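Local coordinates for periplasmic binding protein (Sulfurospirillum deleyianum, PDB 4PAG) that is probably the solute-binding component of an ABC transporter, a periplasmic protein crystallised with histidine in its pocket, at residues K52-F65 and P262-S274. Numbering follows the deposited sequence.
Sequences KDNNNGEKFLSKHF and PKSPFNWTDRPPS. With HIS (histidine), chain E.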
loop_
_atom_site.group_PDB
_atom_site.type_symbol
_atom_site.label_atom_id
_atom_site.label_comp_id
_atom_site.label_asym_id
_atom_site.label_seq_id
_atom_site.Cartn_x
_atom_site.Cartn_y
_atom_site.Cartn_z
ATOM N N LYS A 52 7.415 -6.055 -10.641
ATOM C CA LYS A 52 6.348 -5.650 -11.560
ATOM C C LYS A 52 5.469 -4.511 -11.011
ATOM O O LYS A 52 4.957 -3.691 -11.770
ATOM C CB LYS A 52 5.481 -6.860 -11.912
ATOM C CG LYS A 52 4.555 -6.630 -13.097
ATOM C CD LYS A 52 4.011 -7.945 -13.619
ATOM C CE LYS A 52 2.887 -7.712 -14.617
ATOM N NZ LYS A 52 2.471 -8.961 -15.302
ATOM N N ASP A 53 5.307 -4.465 -9.691
ATOM C CA ASP A 53 4.354 -3.552 -9.054
ATOM C C ASP A 53 5.023 -2.330 -8.416
ATOM O O ASP A 53 4.344 -1.390 -7.989
ATOM C CB ASP A 53 3.567 -4.324 -7.987
ATOM C CG ASP A 53 2.813 -5.513 -8.563
ATOM O OD1 ASP A 53 2.013 -5.315 -9.503
ATOM O OD2 ASP A 53 3.010 -6.652 -8.080
ATOM N N ASN A 54 6.352 -2.363 -8.332
ATOM C CA ASN A 54 7.130 -1.327 -7.660
ATOM C C ASN A 54 8.382 -1.053 -8.492
ATOM O O ASN A 54 9.207 -1.953 -8.684
ATOM C CB ASN A 54 7.493 -1.767 -6.235
ATOM C CG ASN A 54 6.271 -2.140 -5.405
ATOM O OD1 ASN A 54 5.725 -1.316 -4.677
ATOM N ND2 ASN A 54 5.831 -3.385 -5.524
ATOM N N ASN A 55 8.499 0.176 -8.997
ATOM C CA ASN A 55 9.458 0.525 -10.050
ATOM C C ASN A 55 10.344 1.707 -9.687
ATOM O O ASN A 55 9.980 2.537 -8.868
ATOM C CB ASN A 55 8.714 0.948 -11.340
ATOM C CG ASN A 55 7.834 -0.141 -11.914
ATOM O OD1 ASN A 55 7.938 -1.323 -11.564
ATOM N ND2 ASN A 55 6.954 0.254 -12.811
ATOM N N ASN A 56 11.476 1.813 -10.376
ATOM C CA ASN A 56 12.332 3.000 -10.338
ATOM C C ASN A 56 12.888 3.326 -8.952
ATOM O O ASN A 56 13.195 4.479 -8.656
ATOM C CB ASN A 56 11.590 4.224 -10.904
ATOM C CG ASN A 56 11.154 4.040 -12.346
ATOM O OD1 ASN A 56 9.972 4.180 -12.681
ATOM N ND2 ASN A 56 12.106 3.735 -13.213
ATOM N N GLY A 57 13.045 2.313 -8.110
ATOM C CA GLY A 57 13.489 2.531 -6.736
ATOM C C GLY A 57 14.807 3.278 -6.634
ATOM O O GLY A 57 14.991 4.090 -5.737
ATOM N N GLU A 58 15.719 3.029 -7.567
ATOM C CA GLU A 58 17.051 3.643 -7.503
ATOM C C GLU A 58 17.011 5.175 -7.597
ATOM O O GLU A 58 17.915 5.857 -7.122
ATOM C CB GLU A 58 17.991 3.040 -8.562
ATOM C CG GLU A 58 17.691 3.417 -10.009
ATOM C CD GLU A 58 16.500 2.676 -10.604
ATOM O OE1 GLU A 58 15.950 1.767 -9.937
ATOM O OE2 GLU A 58 16.109 3.012 -11.747
ATOM N N LYS A 59 15.950 5.715 -8.188
ATOM C CA LYS A 59 15.788 7.159 -8.308
ATOM C C LYS A 59 15.214 7.795 -7.028
ATOM O O LYS A 59 15.351 9.000 -6.829
ATOM C CB LYS A 59 14.880 7.486 -9.502
ATOM C CG LYS A 59 15.293 6.832 -10.825
ATOM C CD LYS A 59 16.564 7.430 -11.414
ATOM C CE LYS A 59 16.340 8.866 -11.879
ATOM N NZ LYS A 59 17.450 9.401 -12.717
ATOM N N PHE A 60 14.582 6.992 -6.165
ATOM C CA PHE A 60 13.846 7.505 -5.005
ATOM C C PHE A 60 14.325 6.996 -3.641
ATOM O O PHE A 60 14.057 7.634 -2.627
ATOM C CB PHE A 60 12.366 7.142 -5.144
ATOM C CG PHE A 60 11.671 7.829 -6.285
ATOM C CD1 PHE A 60 11.097 9.074 -6.106
ATOM C CD2 PHE A 60 11.560 7.220 -7.520
ATOM C CE1 PHE A 60 10.443 9.702 -7.144
ATOM C CE2 PHE A 60 10.902 7.847 -8.571
ATOM C CZ PHE A 60 10.349 9.088 -8.383
ATOM N N LEU A 61 15.016 5.857 -3.616
ATOM C CA LEU A 61 15.353 5.167 -2.367
ATOM C C LEU A 61 16.859 5.136 -2.146
ATOM O O LEU A 61 17.647 5.212 -3.091
ATOM C CB LEU A 61 14.825 3.728 -2.414
ATOM C CG LEU A 61 13.338 3.559 -2.725
ATOM C CD1 LEU A 61 13.008 2.089 -2.936
ATOM C CD2 LEU A 61 12.476 4.162 -1.630
ATOM N N SER A 62 17.257 5.004 -0.887
ATOM C CA SER A 62 18.671 4.996 -0.536
ATOM C C SER A 62 19.381 3.802 -1.169
ATOM O O SER A 62 18.786 2.751 -1.389
ATOM C CB SER A 62 18.846 4.951 0.982
ATOM O OG SER A 62 18.468 3.683 1.488
ATOM N N LYS A 63 20.662 3.979 -1.461
ATOM C CA LYS A 63 21.480 2.884 -1.958
ATOM C C LYS A 63 21.512 1.730 -0.951
ATOM O O LYS A 63 21.450 0.565 -1.349
ATOM C CB LYS A 63 22.894 3.370 -2.271
ATOM C CG LYS A 63 23.677 2.428 -3.172
ATOM C CD LYS A 63 24.536 3.202 -4.162
ATOM C CE LYS A 63 25.508 2.293 -4.897
ATOM N NZ LYS A 63 26.552 1.743 -3.986
ATOM N N HIS A 64 21.591 2.051 0.343
ATOM C CA HIS A 64 21.571 1.019 1.394
ATOM C C HIS A 64 20.363 0.104 1.240
ATOM O O HIS A 64 20.512 -1.115 1.219
ATOM C CB HIS A 64 21.569 1.631 2.798
ATOM C CG HIS A 64 21.358 0.628 3.899
ATOM N ND1 HIS A 64 22.328 -0.277 4.281
ATOM C CD2 HIS A 64 20.288 0.388 4.696
ATOM C CE1 HIS A 64 21.863 -1.032 5.263
ATOM N NE2 HIS A 64 20.629 -0.647 5.537
ATOM N N PHE A 65 19.173 0.699 1.127
ATOM C CA PHE A 65 17.948 -0.071 0.998
ATOM C C PHE A 65 17.959 -0.924 -0.268
ATOM O O PHE A 65 17.562 -2.080 -0.221
ATOM C CB PHE A 65 16.711 0.835 1.018
ATOM C CG PHE A 65 15.404 0.094 0.887
ATOM C CD1 PHE A 65 14.808 -0.505 1.994
ATOM C CD2 PHE A 65 14.762 0.000 -0.333
ATOM C CE1 PHE A 65 13.602 -1.171 1.883
ATOM C CE2 PHE A 65 13.553 -0.670 -0.452
ATOM C CZ PHE A 65 12.972 -1.254 0.658
ATOM N N PRO A 262 0.309 4.591 -10.399
ATOM C CA PRO A 262 1.746 4.827 -10.269
ATOM C C PRO A 262 2.450 3.865 -9.324
ATOM O O PRO A 262 1.860 3.378 -8.343
ATOM C CB PRO A 262 1.826 6.249 -9.711
ATOM C CG PRO A 262 0.539 6.884 -10.103
ATOM C CD PRO A 262 -0.467 5.778 -10.017
ATOM N N LYS A 263 3.718 3.612 -9.621
ATOM C CA LYS A 263 4.476 2.547 -8.967
ATOM C C LYS A 263 5.845 2.955 -8.447
ATOM O O LYS A 263 6.556 2.112 -7.901
ATOM C CB LYS A 263 4.657 1.388 -9.951
ATOM C CG LYS A 263 3.347 0.752 -10.353
ATOM C CD LYS A 263 3.491 -0.209 -11.499
ATOM C CE LYS A 263 2.141 -0.822 -11.818
ATOM N NZ LYS A 263 1.238 0.149 -12.487
ATOM N N SER A 264 6.212 4.229 -8.599
ATOM C CA SER A 264 7.573 4.686 -8.332
ATOM C C SER A 264 7.678 5.496 -7.034
ATOM O O SER A 264 7.105 6.581 -6.938
ATOM C CB SER A 264 8.077 5.528 -9.505
ATOM O OG SER A 264 8.055 4.777 -10.708
ATOM N N PRO A 265 8.419 4.983 -6.032
ATOM C CA PRO A 265 9.142 3.714 -5.963
ATOM C C PRO A 265 8.319 2.559 -5.382
ATOM O O PRO A 265 8.720 1.393 -5.497
ATOM C CB PRO A 265 10.288 4.048 -5.017
ATOM C CG PRO A 265 9.650 4.971 -4.031
ATOM C CD PRO A 265 8.706 5.816 -4.845
ATOM N N PHE A 266 7.203 2.888 -4.732
ATOM C CA PHE A 266 6.294 1.903 -4.176
ATOM C C PHE A 266 4.921 2.135 -4.809
ATOM O O PHE A 266 4.543 3.273 -5.096
ATOM C CB PHE A 266 6.134 2.071 -2.662
ATOM C CG PHE A 266 7.407 1.997 -1.862
ATOM C CD1 PHE A 266 8.485 1.196 -2.245
ATOM C CD2 PHE A 266 7.490 2.687 -0.653
ATOM C CE1 PHE A 266 9.632 1.126 -1.456
ATOM C CE2 PHE A 266 8.627 2.613 0.138
ATOM C CZ PHE A 266 9.698 1.827 -0.261
ATOM N N ASN A 267 4.163 1.062 -4.987
ATOM C CA ASN A 267 2.823 1.157 -5.577
ATOM C C ASN A 267 1.903 2.047 -4.741
ATOM O O ASN A 267 1.867 1.939 -3.506
ATOM C CB ASN A 267 2.236 -0.240 -5.696
ATOM C CG ASN A 267 1.085 -0.315 -6.679
ATOM O OD1 ASN A 267 -0.035 0.151 -6.400
ATOM N ND2 ASN A 267 1.340 -0.927 -7.829
ATOM N N TRP A 268 1.162 2.930 -5.413
ATOM C CA TRP A 268 0.295 3.883 -4.733
ATOM C C TRP A 268 -0.958 3.259 -4.109
ATOM O O TRP A 268 -1.543 3.872 -3.224
ATOM C CB TRP A 268 -0.124 5.033 -5.674
ATOM C CG TRP A 268 0.949 6.054 -5.924
ATOM C CD1 TRP A 268 2.296 5.902 -5.733
ATOM C CD2 TRP A 268 0.768 7.375 -6.442
ATOM N NE1 TRP A 268 2.953 7.048 -6.077
ATOM C CE2 TRP A 268 2.043 7.967 -6.523
ATOM C CE3 TRP A 268 -0.349 8.117 -6.844
ATOM C CZ2 TRP A 268 2.233 9.273 -6.984
ATOM C CZ3 TRP A 268 -0.153 9.409 -7.302
ATOM C CH2 TRP A 268 1.124 9.967 -7.371
ATOM N N THR A 269 -1.375 2.069 -4.545
ATOM C CA THR A 269 -2.646 1.497 -4.043
ATOM C C THR A 269 -2.648 0.038 -3.567
ATOM O O THR A 269 -3.513 -0.328 -2.770
ATOM C CB THR A 269 -3.807 1.689 -5.059
ATOM O OG1 THR A 269 -3.676 0.767 -6.149
ATOM C CG2 THR A 269 -3.827 3.104 -5.598
ATOM N N ASP A 270 -1.698 -0.785 -4.012
ATOM C CA ASP A 270 -1.777 -2.236 -3.791
ATOM C C ASP A 270 -0.463 -2.939 -4.188
ATOM O O ASP A 270 0.359 -2.362 -4.891
ATOM C CB ASP A 270 -2.939 -2.784 -4.631
ATOM C CG ASP A 270 -3.350 -4.188 -4.248
ATOM O OD1 ASP A 270 -3.014 -4.649 -3.135
ATOM O OD2 ASP A 270 -4.041 -4.832 -5.070
ATOM N N ARG A 271 -0.258 -4.173 -3.722
ATOM C CA ARG A 271 0.854 -5.004 -4.184
ATOM C C ARG A 271 2.207 -4.335 -3.891
ATOM O O ARG A 271 3.059 -4.239 -4.768
ATOM C CB ARG A 271 0.720 -5.306 -5.696
ATOM C CG ARG A 271 -0.661 -5.745 -6.153
ATOM C CD ARG A 271 -1.138 -7.036 -5.490
ATOM N NE ARG A 271 -2.564 -7.261 -5.725
ATOM C CZ ARG A 271 -3.227 -8.378 -5.415
ATOM N NH1 ARG A 271 -2.607 -9.422 -4.878
ATOM N NH2 ARG A 271 -4.528 -8.455 -5.657
ATOM N N PRO A 272 2.423 -3.901 -2.637
ATOM C CA PRO A 272 1.617 -4.129 -1.448
ATOM C C PRO A 272 0.643 -3.012 -1.057
ATOM O O PRO A 272 0.834 -1.854 -1.432
ATOM C CB PRO A 272 2.678 -4.199 -0.358
ATOM C CG PRO A 272 3.678 -3.173 -0.803
ATOM C CD PRO A 272 3.692 -3.231 -2.304
ATOM N N PRO A 273 -0.373 -3.363 -0.252
ATOM C CA PRO A 273 -1.060 -2.363 0.555
ATOM C C PRO A 273 -0.004 -1.691 1.427
ATOM O O PRO A 273 0.867 -2.375 1.957
ATOM C CB PRO A 273 -2.018 -3.180 1.425
ATOM C CG PRO A 273 -2.030 -4.546 0.867
ATOM C CD PRO A 273 -0.775 -4.735 0.085
ATOM N N SER A 274 -0.032 -0.371 1.529
ATOM C CA SER A 274 0.951 0.336 2.341
ATOM C C SER A 274 0.513 1.764 2.642
ATOM O O SER A 274 -0.507 2.248 2.136
ATOM C CB SER A 274 2.313 0.376 1.636
ATOM O OG SER A 274 2.344 1.391 0.636
HETATM N N HIS E . 3.601 3.634 -16.627
HETATM C CA HIS E . 3.854 3.184 -15.230
HETATM C C HIS E . 3.917 1.665 -15.159
HETATM O O HIS E . 3.015 0.955 -14.693
HETATM C CB HIS E . 2.790 3.724 -14.283
HETATM C CG HIS E . 2.515 5.185 -14.456
HETATM N ND1 HIS E . 1.288 5.752 -14.187
HETATM C CD2 HIS E . 3.312 6.195 -14.877
HETATM C CE1 HIS E . 1.343 7.050 -14.424
HETATM N NE2 HIS E . 2.560 7.345 -14.844
HETATM O OXT HIS E . 4.915 1.113 -15.596
HETATM O O HOH W 1 4.489 -6.761 -5.464
#
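N54 is gripped at both ends of its amide by the loop 262-274. OD1 accepts from the backbone N of N267 at 2.9 Å, with the donor well above the carbonyl plane. ND2 gives a hydrogen to R271 O at 3.0 Å, in that carbonyl's plane. With CG anti to the carbonyl carbon (chi1 -56°), the amide spans both points, its rotation fixed. A leucine here would probably leave N267 N and R271 O without these partners and free the 267-271 turn to shift against the D53-N56 loop. N267 ND2 bonds D53 O in plane, on a lone pair, and also hydrogen-bonds Q233 OE1. N267 OD1 accepts from T269 N, an Asx turn, and from D270 N, completing an Asx motif. The D53 carboxylate lies alongside the CB of R271, and a water links D53 OD2 to R271 O. R271 NH2 forms salt bridges with E185 and E177.

N55 N donates to K263 O in a nearly straight bond (172°). The K263 side chain runs past D53 O, then bends at chi4 (73°), so that NZ reaches O of the bound histidine at 2.9 Å, Q233 O and V261 O. S264 OG donates to N56 OD1 at 2.8 Å, on a lone pair.

P265, after a cis peptide bond, lays CD over one face of the F60 ring, a CH-pi contact. Its CG packs on L61 CD2 at 3.8 Å. L61 CD1 meets CE1 of F266, whose ring edge faces F65 CE2.

N55 and K263 line the histidine pocket of this periplasmic binding protein fold. The buried contact ties the loop between strand 258-260 and helix 277-288 to the D53-N56 loop and the turn after it. Helix 28-37 packs on N54, L61 and P272, helix 297-309 on P265 and L61, and helix 315-322 on N56 and S264.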